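Local coordinates for protein rhamnonate dehydratase (Gibberella zeae PH-1, PDB 3FXG) that probably dehydrates L-rhamnonate to its 2-keto-3-deoxy acid with the help of magnesium, as a lyase of the enolase superfamily, at residues 18-26 with 357-365; 165-173 with 180-188. One frame throughout, in Å; residues are numbered along the deposited sequence.

Contact 1: 18-26 with 357-365; sequences IIGGVGSGG and LPVFGDLFI
Leu-363 sends its CG anti to the backbone N, and chi1 178° and chi2 59° together bring CD2 up against CD1 of Ile-19 at 3.8 Å, the two side chains crossing at about a right angle. Phe-360 turns differently: its CG lies beside the backbone N, opposite the carbonyl carbon, which places the ring next to the 18-26 loop, and chi2 (-54°) turns the ring edge to Gly-25 O. That oxygen sits in the ring plane, 3.4 Å from Phe-360 CD1, while CA of Gly-26 approaches CE1 obliquely.

The backbone supplies one direct hydrogen bond, from Gly-25 N to Phe-360 O (3.1 Å), with the donor standing well above the carbonyl plane. The same oxygen receives a CA-H...O contact from Ser-24. Gly-361, with no side chain and a positive phi, makes a second such contact, bringing its CA to 3.3 Å from Gly-23 O; it ends a type I turn that starts at Pro-358. Two waters bridge the segments. One donates to Gly-23 O and accepts from Asp-362 N (2.9 Å); the other lies between the carbonyl oxygens of Gly-25 and Val-359. Next to the first water, Asp-362 brings OD1 to within 3.4 Å of Ser-24 CB.

Outside the pair, Glu-367 holds the N-H groups of Val-359 and Phe-360 with its two carboxylate oxygens, and Thr-82 of strand 78-84 touches Ile-19, Phe-360 and Leu-363.

The chemistry is that of a glycine-rich loop docked on the turn around Gly-361 through main-chain groups and water, with a small apolar patch beside them. No salt bridge crosses the contact; its polar links are one backbone bond, CA-H...O contacts and two waters.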
ATOM      1  N   ILE A  18      -7.806 -47.392  18.677  1.00 18.39           N
ATOM      2  CA  ILE A  18      -6.633 -47.242  17.833  1.00 20.28           C
ATOM      3  C   ILE A  18      -6.778 -48.368  16.816  1.00 21.56           C
ATOM      4  O   ILE A  18      -7.140 -49.487  17.180  1.00 20.85           O
ATOM      5  CB  ILE A  18      -5.338 -47.445  18.630  1.00 22.19           C
ATOM      6  CG1 ILE A  18      -5.199 -46.328  19.667  1.00 24.53           C
ATOM      7  CG2 ILE A  18      -4.144 -47.474  17.685  1.00 23.34           C
ATOM      8  CD1 ILE A  18      -4.138 -46.584  20.702  1.00 28.39           C
ATOM      9  N   ILE A  19      -6.531 -48.076  15.546  1.00 21.81           N
ATOM     10  CA  ILE A  19      -6.651 -49.103  14.523  1.00 23.66           C
ATOM     11  C   ILE A  19      -5.327 -49.848  14.405  1.00 24.75           C
ATOM     12  O   ILE A  19      -4.319 -49.279  13.996  1.00 25.48           O
ATOM     13  CB  ILE A  19      -7.044 -48.480  13.169  1.00 24.45           C
ATOM     14  CG1 ILE A  19      -8.325 -47.656  13.345  1.00 25.76           C
ATOM     15  CG2 ILE A  19      -7.274 -49.573  12.133  1.00 24.61           C
ATOM     16  CD1 ILE A  19      -8.755 -46.901  12.110  1.00 28.88           C
ATOM     17  N   GLY A  20      -5.335 -51.122  14.789  1.00 26.00           N
ATOM     18  CA  GLY A  20      -4.126 -51.922  14.727  1.00 27.66           C
ATOM     19  C   GLY A  20      -3.659 -52.188  13.310  1.00 29.17           C
ATOM     20  O   GLY A  20      -4.430 -52.059  12.361  1.00 29.89           O
ATOM     21  N   GLY A  21      -2.389 -52.555  13.166  1.00 30.23           N
ATOM     22  CA  GLY A  21      -1.840 -52.839  11.852  1.00 30.84           C
ATOM     23  C   GLY A  21      -1.691 -51.601  10.989  1.00 32.33           C
ATOM     24  O   GLY A  21      -1.626 -50.482  11.500  1.00 32.86           O
ATOM     25  N   VAL A  22      -1.636 -51.804   9.675  1.00 32.05           N
ATOM     26  CA  VAL A  22      -1.495 -50.702   8.730  1.00 32.00           C
ATOM     27  C   VAL A  22      -2.524 -50.827   7.609  1.00 32.30           C
ATOM     28  O   VAL A  22      -3.253 -51.818   7.531  1.00 32.51           O
ATOM     29  CB  VAL A  22      -0.080 -50.683   8.089  1.00 32.37           C
ATOM     30  CG1 VAL A  22       0.988 -50.653   9.175  1.00 31.69           C
ATOM     31  CG2 VAL A  22       0.106 -51.898   7.193  1.00 31.62           C
ATOM     32  N   GLY A  23      -2.582 -49.814   6.750  1.00 32.27           N
ATOM     33  CA  GLY A  23      -3.502 -49.834   5.626  1.00 32.80           C
ATOM     34  C   GLY A  23      -4.989 -49.744   5.931  1.00 32.52           C
ATOM     35  O   GLY A  23      -5.811 -50.085   5.082  1.00 34.26           O
ATOM     36  N   SER A  24      -5.348 -49.293   7.127  1.00 32.29           N
ATOM     37  CA  SER A  24      -6.759 -49.162   7.483  1.00 32.12           C
ATOM     38  C   SER A  24      -6.962 -47.979   8.419  1.00 31.00           C
ATOM     39  O   SER A  24      -6.269 -47.846   9.427  1.00 30.38           O
ATOM     40  CB  SER A  24      -7.270 -50.448   8.141  1.00 33.39           C
ATOM     41  OG  SER A  24      -6.553 -50.733   9.327  1.00 38.39           O
ATOM     42  N   GLY A  25      -7.916 -47.120   8.083  1.00 28.91           N
ATOM     43  CA  GLY A  25      -8.173 -45.955   8.908  1.00 26.43           C
ATOM     44  C   GLY A  25      -7.803 -44.677   8.180  1.00 25.29           C
ATOM     45  O   GLY A  25      -7.328 -44.714   7.042  1.00 22.91           O
ATOM     46  N   GLY A  26      -8.004 -43.546   8.850  1.00 24.20           N
ATOM     47  CA  GLY A  26      -7.722 -42.253   8.254  1.00 24.08           C
ATOM     48  C   GLY A  26      -6.285 -41.874   7.928  1.00 25.07           C
ATOM     49  O   GLY A  26      -6.067 -40.934   7.162  1.00 24.37           O
ATOM     50  N   LEU A 357      -8.562 -48.318  -4.767  1.00 21.45           N
ATOM     51  CA  LEU A 357      -8.954 -49.158  -3.644  1.00 21.42           C
ATOM     52  C   LEU A 357      -9.503 -48.256  -2.540  1.00 21.16           C
ATOM     53  O   LEU A 357      -9.280 -47.045  -2.557  1.00 19.59           O
ATOM     54  CB  LEU A 357      -7.745 -49.948  -3.136  1.00 21.72           C
ATOM     55  CG  LEU A 357      -7.081 -50.891  -4.146  1.00 24.89           C
ATOM     56  CD1 LEU A 357      -5.844 -51.524  -3.521  1.00 25.27           C
ATOM     57  CD2 LEU A 357      -8.072 -51.962  -4.578  1.00 26.36           C
ATOM     58  N   PRO A 358     -10.234 -48.829  -1.570  1.00 21.12           N
ATOM     59  CA  PRO A 358     -10.805 -48.040  -0.469  1.00 20.51           C
ATOM     60  C   PRO A 358      -9.771 -47.136   0.198  1.00 21.01           C
ATOM     61  O   PRO A 358      -8.648 -47.560   0.460  1.00 18.70           O
ATOM     62  CB  PRO A 358     -11.332 -49.111   0.481  1.00 20.67           C
ATOM     63  CG  PRO A 358     -11.737 -50.210  -0.455  1.00 21.06           C
ATOM     64  CD  PRO A 358     -10.576 -50.256  -1.425  1.00 20.78           C
ATOM     65  N   VAL A 359     -10.154 -45.892   0.473  1.00 21.33           N
ATOM     66  CA  VAL A 359      -9.242 -44.945   1.108  1.00 22.50           C
ATOM     67  C   VAL A 359      -8.914 -45.371   2.535  1.00 21.60           C
ATOM     68  O   VAL A 359      -7.786 -45.203   2.998  1.00 21.81           O
ATOM     69  CB  VAL A 359      -9.836 -43.514   1.150  1.00 23.69           C
ATOM     70  CG1 VAL A 359     -10.224 -43.061  -0.251  1.00 24.44           C
ATOM     71  CG2 VAL A 359     -11.035 -43.474   2.076  1.00 27.46           C
ATOM     72  N   PHE A 360      -9.902 -45.928   3.229  1.00 21.95           N
ATOM     73  CA  PHE A 360      -9.706 -46.359   4.607  1.00 23.08           C
ATOM     74  C   PHE A 360      -9.456 -47.860   4.727  1.00 22.87           C
ATOM     75  O   PHE A 360      -9.593 -48.438   5.805  1.00 24.14           O
ATOM     76  CB  PHE A 360     -10.916 -45.951   5.458  1.00 22.77           C
ATOM     77  CG  PHE A 360     -11.208 -44.475   5.426  1.00 23.10           C
ATOM     78  CD1 PHE A 360     -10.217 -43.546   5.737  1.00 24.95           C
ATOM     79  CD2 PHE A 360     -12.473 -44.009   5.087  1.00 23.64           C
ATOM     80  CE1 PHE A 360     -10.482 -42.176   5.711  1.00 24.87           C
ATOM     81  CE2 PHE A 360     -12.750 -42.639   5.056  1.00 24.09           C
ATOM     82  CZ  PHE A 360     -11.752 -41.721   5.369  1.00 24.65           C
ATOM     83  N   GLY A 361      -9.084 -48.487   3.614  1.00 23.49           N
ATOM     84  CA  GLY A 361      -8.798 -49.912   3.631  1.00 24.12           C
ATOM     85  C   GLY A 361      -9.968 -50.808   3.992  1.00 24.71           C
ATOM     86  O   GLY A 361     -11.098 -50.566   3.569  1.00 25.89           O
ATOM     87  N   ASP A 362      -9.700 -51.842   4.788  1.00 23.87           N
ATOM     88  CA  ASP A 362     -10.737 -52.790   5.184  1.00 23.27           C
ATOM     89  C   ASP A 362     -11.496 -52.425   6.458  1.00 21.80           C
ATOM     90  O   ASP A 362     -12.192 -53.262   7.030  1.00 21.42           O
ATOM     91  CB  ASP A 362     -10.133 -54.191   5.323  1.00 24.25           C
ATOM     92  CG  ASP A 362      -9.177 -54.307   6.497  1.00 27.56           C
ATOM     93  OD1 ASP A 362      -8.709 -53.263   7.002  1.00 28.88           O
ATOM     94  OD2 ASP A 362      -8.884 -55.450   6.908  1.00 28.42           O
ATOM     95  N   LEU A 363     -11.372 -51.177   6.900  1.00 20.56           N
ATOM     96  CA  LEU A 363     -12.073 -50.737   8.103  1.00 19.88           C
ATOM     97  C   LEU A 363     -13.581 -50.759   7.856  1.00 19.54           C
ATOM     98  O   LEU A 363     -14.360 -51.115   8.739  1.00 20.78           O
ATOM     99  CB  LEU A 363     -11.637 -49.321   8.493  1.00 18.82           C
ATOM    100  CG  LEU A 363     -12.334 -48.699   9.710  1.00 18.85           C
ATOM    101  CD1 LEU A 363     -12.112 -49.563  10.938  1.00 17.42           C
ATOM    102  CD2 LEU A 363     -11.793 -47.297   9.944  1.00 19.83           C
ATOM    103  N   PHE A 364     -13.984 -50.374   6.649  1.00 18.44           N
ATOM    104  CA  PHE A 364     -15.395 -50.346   6.272  1.00 19.19           C
ATOM    105  C   PHE A 364     -15.650 -51.351   5.153  1.00 20.33           C
ATOM    106  O   PHE A 364     -14.720 -51.753   4.452  1.00 20.64           O
ATOM    107  CB  PHE A 364     -15.781 -48.937   5.812  1.00 17.25           C
ATOM    108  CG  PHE A 364     -15.465 -47.869   6.823  1.00 15.94           C
ATOM    109  CD1 PHE A 364     -16.106 -47.851   8.056  1.00 15.86           C
ATOM    110  CD2 PHE A 364     -14.502 -46.902   6.555  1.00 15.17           C
ATOM    111  CE1 PHE A 364     -15.796 -46.883   9.011  1.00 16.20           C
ATOM    112  CE2 PHE A 364     -14.182 -45.929   7.504  1.00 15.15           C
ATOM    113  CZ  PHE A 364     -14.830 -45.922   8.732  1.00 14.62           C
ATOM    114  N   ILE A 365     -16.905 -51.749   4.981  1.00 20.61           N
ATOM    115  CA  ILE A 365     -17.245 -52.722   3.946  1.00 23.05           C
ATOM    116  C   ILE A 365     -17.945 -52.131   2.724  1.00 23.53           C
ATOM    117  O   ILE A 365     -18.079 -52.804   1.700  1.00 24.76           O
ATOM    118  CB  ILE A 365     -18.161 -53.831   4.506  1.00 24.19           C
ATOM    119  CG1 ILE A 365     -19.494 -53.231   4.945  1.00 25.93           C
ATOM    120  CG2 ILE A 365     -17.495 -54.522   5.681  1.00 25.83           C
ATOM    121  CD1 ILE A 365     -20.449 -54.233   5.569  1.00 29.48           C
TER
HETATM  122  O   HOH W   1      -6.872 -52.612   4.741  1.00 31.97           O
HETATM  123  O   HOH W   2      -6.443 -46.725   5.227  1.00 30.74           O

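Contact 2: 165-173 with 180-188; sequences DFYCTGPEP and GFWGGKVPL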
ATOM      1  N   ASP A 165     -16.982 -35.321 -10.082  1.00 16.62           N
ATOM      2  CA  ASP A 165     -15.860 -35.729 -10.924  1.00 17.86           C
ATOM      3  C   ASP A 165     -14.543 -35.693 -10.149  1.00 18.21           C
ATOM      4  O   ASP A 165     -14.279 -34.755  -9.391  1.00 18.70           O
ATOM      5  CB  ASP A 165     -15.774 -34.830 -12.159  1.00 19.61           C
ATOM      6  CG  ASP A 165     -16.975 -34.988 -13.071  1.00 24.41           C
ATOM      7  OD1 ASP A 165     -17.259 -36.133 -13.483  1.00 24.91           O
ATOM      8  OD2 ASP A 165     -17.636 -33.974 -13.375  1.00 27.39           O
ATOM      9  N   PHE A 166     -13.723 -36.720 -10.348  1.00 16.28           N
ATOM     10  CA  PHE A 166     -12.443 -36.847  -9.657  1.00 15.24           C
ATOM     11  C   PHE A 166     -11.224 -36.766 -10.561  1.00 15.47           C
ATOM     12  O   PHE A 166     -11.286 -37.075 -11.751  1.00 15.19           O
ATOM     13  CB  PHE A 166     -12.331 -38.209  -8.960  1.00 13.76           C
ATOM     14  CG  PHE A 166     -13.272 -38.412  -7.809  1.00 14.19           C
ATOM     15  CD1 PHE A 166     -12.770 -38.698  -6.542  1.00 13.46           C
ATOM     16  CD2 PHE A 166     -14.652 -38.390  -7.995  1.00 14.96           C
ATOM     17  CE1 PHE A 166     -13.630 -38.965  -5.477  1.00 17.23           C
ATOM     18  CE2 PHE A 166     -15.519 -38.654  -6.936  1.00 13.76           C
ATOM     19  CZ  PHE A 166     -15.007 -38.942  -5.675  1.00 15.70           C
ATOM     20  N   TYR A 167     -10.107 -36.365  -9.965  1.00 14.07           N
ATOM     21  CA  TYR A 167      -8.831 -36.360 -10.659  1.00 14.90           C
ATOM     22  C   TYR A 167      -8.074 -37.371  -9.799  1.00 15.38           C
ATOM     23  O   TYR A 167      -8.408 -37.563  -8.630  1.00 15.60           O
ATOM     24  CB  TYR A 167      -8.179 -34.967 -10.666  1.00 14.75           C
ATOM     25  CG  TYR A 167      -7.684 -34.436  -9.342  1.00 16.42           C
ATOM     26  CD1 TYR A 167      -6.439 -34.810  -8.838  1.00 14.80           C
ATOM     27  CD2 TYR A 167      -8.433 -33.502  -8.624  1.00 14.33           C
ATOM     28  CE1 TYR A 167      -5.947 -34.262  -7.657  1.00 15.62           C
ATOM     29  CE2 TYR A 167      -7.950 -32.949  -7.442  1.00 16.32           C
ATOM     30  CZ  TYR A 167      -6.707 -33.331  -6.966  1.00 16.61           C
ATOM     31  OH  TYR A 167      -6.216 -32.770  -5.809  1.00 16.70           O
ATOM     32  N   CYS A 168      -7.082 -38.042 -10.363  1.00 15.20           N
ATOM     33  CA  CYS A 168      -6.373 -39.062  -9.607  1.00 16.08           C
ATOM     34  C   CYS A 168      -4.947 -38.685  -9.239  1.00 15.26           C
ATOM     35  O   CYS A 168      -4.159 -38.298 -10.103  1.00 14.80           O
ATOM     36  CB  CYS A 168      -6.372 -40.368 -10.410  1.00 16.97           C
ATOM     37  SG  CYS A 168      -5.640 -41.778  -9.566  1.00 20.34           S
ATOM     38  N   THR A 169      -4.627 -38.801  -7.953  1.00 14.47           N
ATOM     39  CA  THR A 169      -3.286 -38.491  -7.462  1.00 15.56           C
ATOM     40  C   THR A 169      -2.497 -39.790  -7.357  1.00 14.47           C
ATOM     41  O   THR A 169      -2.889 -40.711  -6.640  1.00 15.81           O
ATOM     42  CB  THR A 169      -3.327 -37.821  -6.073  1.00 15.12           C
ATOM     43  OG1 THR A 169      -4.115 -36.627  -6.145  1.00 15.41           O
ATOM     44  CG2 THR A 169      -1.921 -37.467  -5.607  1.00 16.28           C
ATOM     45  N   GLY A 170      -1.387 -39.861  -8.082  1.00 15.39           N
ATOM     46  CA  GLY A 170      -0.572 -41.062  -8.060  1.00 15.42           C
ATOM     47  C   GLY A 170       0.555 -41.016  -9.073  1.00 15.99           C
ATOM     48  O   GLY A 170       0.636 -40.092  -9.879  1.00 15.72           O
ATOM     49  N   PRO A 171       1.438 -42.021  -9.069  1.00 17.16           N
ATOM     50  CA  PRO A 171       2.570 -42.080  -9.994  1.00 17.18           C
ATOM     51  C   PRO A 171       2.260 -42.480 -11.435  1.00 16.66           C
ATOM     52  O   PRO A 171       3.131 -42.389 -12.301  1.00 18.16           O
ATOM     53  CB  PRO A 171       3.499 -43.077  -9.315  1.00 16.50           C
ATOM     54  CG  PRO A 171       2.534 -44.056  -8.747  1.00 17.36           C
ATOM     55  CD  PRO A 171       1.471 -43.159  -8.132  1.00 17.58           C
ATOM     56  N   GLU A 172       1.034 -42.912 -11.705  1.00 16.37           N
ATOM     57  CA  GLU A 172       0.689 -43.341 -13.060  1.00 18.01           C
ATOM     58  C   GLU A 172      -0.490 -42.595 -13.681  1.00 17.73           C
ATOM     59  O   GLU A 172      -1.613 -43.094 -13.697  1.00 18.37           O
ATOM     60  CB  GLU A 172       0.391 -44.845 -13.064  1.00 19.22           C
ATOM     61  CG  GLU A 172       1.539 -45.730 -12.573  1.00 20.43           C
ATOM     62  CD  GLU A 172       2.735 -45.729 -13.509  1.00 22.70           C
ATOM     63  OE1 GLU A 172       2.561 -45.422 -14.707  1.00 23.63           O
ATOM     64  OE2 GLU A 172       3.851 -46.051 -13.051  1.00 23.33           O
ATOM     65  N   PRO A 173      -0.246 -41.390 -14.220  1.00 18.16           N
ATOM     66  CA  PRO A 173      -1.335 -40.625 -14.834  1.00 17.79           C
ATOM     67  C   PRO A 173      -2.011 -41.318 -16.019  1.00 16.87           C
ATOM     68  O   PRO A 173      -3.161 -41.017 -16.326  1.00 15.75           O
ATOM     69  CB  PRO A 173      -0.664 -39.304 -15.213  1.00 17.70           C
ATOM     70  CG  PRO A 173       0.762 -39.688 -15.421  1.00 18.32           C
ATOM     71  CD  PRO A 173       1.022 -40.645 -14.287  1.00 17.16           C
ATOM     72  N   GLY A 180     -10.898 -43.111 -16.251  1.00 16.97           N
ATOM     73  CA  GLY A 180     -11.964 -42.127 -16.338  1.00 16.09           C
ATOM     74  C   GLY A 180     -11.793 -40.843 -15.545  1.00 15.27           C
ATOM     75  O   GLY A 180     -12.668 -39.975 -15.585  1.00 14.73           O
ATOM     76  N   PHE A 181     -10.692 -40.713 -14.811  1.00 15.48           N
ATOM     77  CA  PHE A 181     -10.446 -39.492 -14.043  1.00 14.90           C
ATOM     78  C   PHE A 181     -10.169 -38.365 -15.037  1.00 15.89           C
ATOM     79  O   PHE A 181      -9.599 -38.608 -16.104  1.00 15.83           O
ATOM     80  CB  PHE A 181      -9.255 -39.699 -13.101  1.00 14.00           C
ATOM     81  CG  PHE A 181      -9.535 -40.664 -11.982  1.00 13.60           C
ATOM     82  CD1 PHE A 181     -10.146 -40.231 -10.810  1.00 14.11           C
ATOM     83  CD2 PHE A 181      -9.225 -42.014 -12.116  1.00 12.67           C
ATOM     84  CE1 PHE A 181     -10.447 -41.130  -9.785  1.00 12.88           C
ATOM     85  CE2 PHE A 181      -9.522 -42.922 -11.099  1.00 14.06           C
ATOM     86  CZ  PHE A 181     -10.137 -42.477  -9.930  1.00 14.56           C
ATOM     87  N   TRP A 182     -10.574 -37.139 -14.703  1.00 15.13           N
ATOM     88  CA  TRP A 182     -10.372 -36.020 -15.619  1.00 15.33           C
ATOM     89  C   TRP A 182      -8.944 -35.496 -15.678  1.00 13.55           C
ATOM     90  O   TRP A 182      -8.570 -34.819 -16.633  1.00 14.69           O
ATOM     91  CB  TRP A 182     -11.342 -34.859 -15.308  1.00 14.16           C
ATOM     92  CG  TRP A 182     -11.121 -34.113 -14.006  1.00 15.03           C
ATOM     93  CD1 TRP A 182     -11.774 -34.317 -12.821  1.00 14.63           C
ATOM     94  CD2 TRP A 182     -10.209 -33.028 -13.777  1.00 16.13           C
ATOM     95  NE1 TRP A 182     -11.326 -33.427 -11.872  1.00 15.67           N
ATOM     96  CE2 TRP A 182     -10.366 -32.626 -12.429  1.00 15.70           C
ATOM     97  CE3 TRP A 182      -9.272 -32.357 -14.577  1.00 16.99           C
ATOM     98  CZ2 TRP A 182      -9.619 -31.584 -11.864  1.00 16.63           C
ATOM     99  CZ3 TRP A 182      -8.529 -31.317 -14.014  1.00 18.75           C
ATOM    100  CH2 TRP A 182      -8.710 -30.943 -12.669  1.00 17.51           C
ATOM    101  N   GLY A 183      -8.150 -35.817 -14.663  1.00 14.04           N
ATOM    102  CA  GLY A 183      -6.770 -35.365 -14.632  1.00 12.42           C
ATOM    103  C   GLY A 183      -5.917 -36.221 -13.713  1.00 12.52           C
ATOM    104  O   GLY A 183      -6.437 -37.025 -12.933  1.00 12.57           O
ATOM    105  N   GLY A 184      -4.603 -36.053 -13.804  1.00 11.61           N
ATOM    106  CA  GLY A 184      -3.706 -36.822 -12.960  1.00 11.56           C
ATOM    107  C   GLY A 184      -2.699 -35.942 -12.247  1.00 11.84           C
ATOM    108  O   GLY A 184      -2.081 -35.086 -12.871  1.00 12.92           O
ATOM    109  N   LYS A 185      -2.538 -36.141 -10.940  1.00 12.23           N
ATOM    110  CA  LYS A 185      -1.578 -35.357 -10.161  1.00 12.93           C
ATOM    111  C   LYS A 185      -0.436 -36.260  -9.719  1.00 13.32           C
ATOM    112  O   LYS A 185      -0.650 -37.250  -9.019  1.00 15.46           O
ATOM    113  CB  LYS A 185      -2.245 -34.736  -8.929  1.00 11.93           C
ATOM    114  CG  LYS A 185      -1.341 -33.764  -8.168  1.00 14.91           C
ATOM    115  CD  LYS A 185      -2.106 -32.993  -7.080  1.00 14.31           C
ATOM    116  CE  LYS A 185      -2.581 -33.913  -5.964  1.00 14.10           C
ATOM    117  NZ  LYS A 185      -3.389 -33.182  -4.941  1.00 15.64           N
ATOM    118  N   VAL A 186       0.779 -35.910 -10.125  1.00 13.69           N
ATOM    119  CA  VAL A 186       1.955 -36.702  -9.791  1.00 12.58           C
ATOM    120  C   VAL A 186       2.825 -36.046  -8.719  1.00 13.44           C
ATOM    121  O   VAL A 186       2.843 -34.823  -8.576  1.00 13.24           O
ATOM    122  CB  VAL A 186       2.815 -36.958 -11.056  1.00 11.31           C
ATOM    123  CG1 VAL A 186       1.998 -37.721 -12.094  1.00 13.30           C
ATOM    124  CG2 VAL A 186       3.289 -35.641 -11.642  1.00 12.25           C
ATOM    125  N   PRO A 187       3.544 -36.858  -7.935  1.00 13.80           N
ATOM    126  CA  PRO A 187       4.407 -36.307  -6.889  1.00 13.57           C
ATOM    127  C   PRO A 187       5.787 -35.927  -7.436  1.00 14.57           C
ATOM    128  O   PRO A 187       6.416 -36.708  -8.152  1.00 14.66           O
ATOM    129  CB  PRO A 187       4.467 -37.438  -5.866  1.00 14.58           C
ATOM    130  CG  PRO A 187       4.421 -38.661  -6.731  1.00 15.53           C
ATOM    131  CD  PRO A 187       3.397 -38.320  -7.793  1.00 13.57           C
ATOM    132  N   LEU A 188       6.237 -34.716  -7.113  1.00 12.82           N
ATOM    133  CA  LEU A 188       7.543 -34.229  -7.552  1.00 13.11           C
ATOM    134  C   LEU A 188       8.585 -35.077  -6.833  1.00 13.75           C
ATOM    135  O   LEU A 188       8.570 -35.178  -5.609  1.00 13.44           O
ATOM    136  CB  LEU A 188       7.715 -32.759  -7.171  1.00 14.31           C
ATOM    137  CG  LEU A 188       8.943 -32.057  -7.752  1.00 12.25           C
ATOM    138  CD1 LEU A 188       8.720 -31.804  -9.236  1.00 12.85           C
ATOM    139  CD2 LEU A 188       9.172 -30.741  -7.023  1.00 12.40           C
TER
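Cys-168 lays CB over one face of the Phe-181 ring, 3.7 Å from the centroid, and its SG stands above the same ring at 4.4 Å, a sulfur-aromatic contact. Tyr-167 CB does the like over the five-membered ring of Trp-182, and the two side chains run side by side. At the far end of Tyr-167, Lys-185 NZ comes up in the plane of the phenol ring and donates to OH (3.0 Å). The lysine chain bends at chi3 (66°), passing CE close to Thr-169 OG1 (3.1 Å).

Between Cys-168 and Phe-181 on one face of the sheet and Thr-169 and Lys-185 on the other, the backbones pair in parallel: Cys-168 N bonds to Gly-183 O, Lys-185 N to Cys-168 O (2.8 Å), and Gly-170 N to Lys-185 O. One step earlier, Trp-182 N reaches Phe-166 O in the carbonyl plane. Trp-182 NE1, by contrast, is buried with no partner in the model.

Further out, Lys-185 NZ forms salt bridges with Glu-248, a magnesium ligand, and with Glu-345, which also bonds Thr-169 OG1. These two carboxylates and the Tyr-167 hydroxyl grip NZ. Trp-182 meets Phe-343 edge-to-face and packs on His-196 of a second subunit.

Strand 163-169, helix 173-179 and strand 184-187 make a beta-alpha-beta unit of the enolase-superfamily barrel, with Lys-185 turned toward the magnesium site.

In the fold
From the N terminus, strand 11-19 runs through the antiparallel sheet of the N-terminal domain and leads into the loop that contact 1 pins to 357-365, far along the chain between strands 344-347 and 374-376. That closes a loop of 330 residues, which contains most of the barrel. Contact 2 is nested inside it and is far more local: helix 173-179 alone fills the six residues between its segments, joining two neighbouring barrel strands. Contact 1 therefore ties the N-terminal domain to the barrel domain, whereas contact 2 joins two adjacent strands within the barrel. Their centres lie about 22 Å apart and they do not touch.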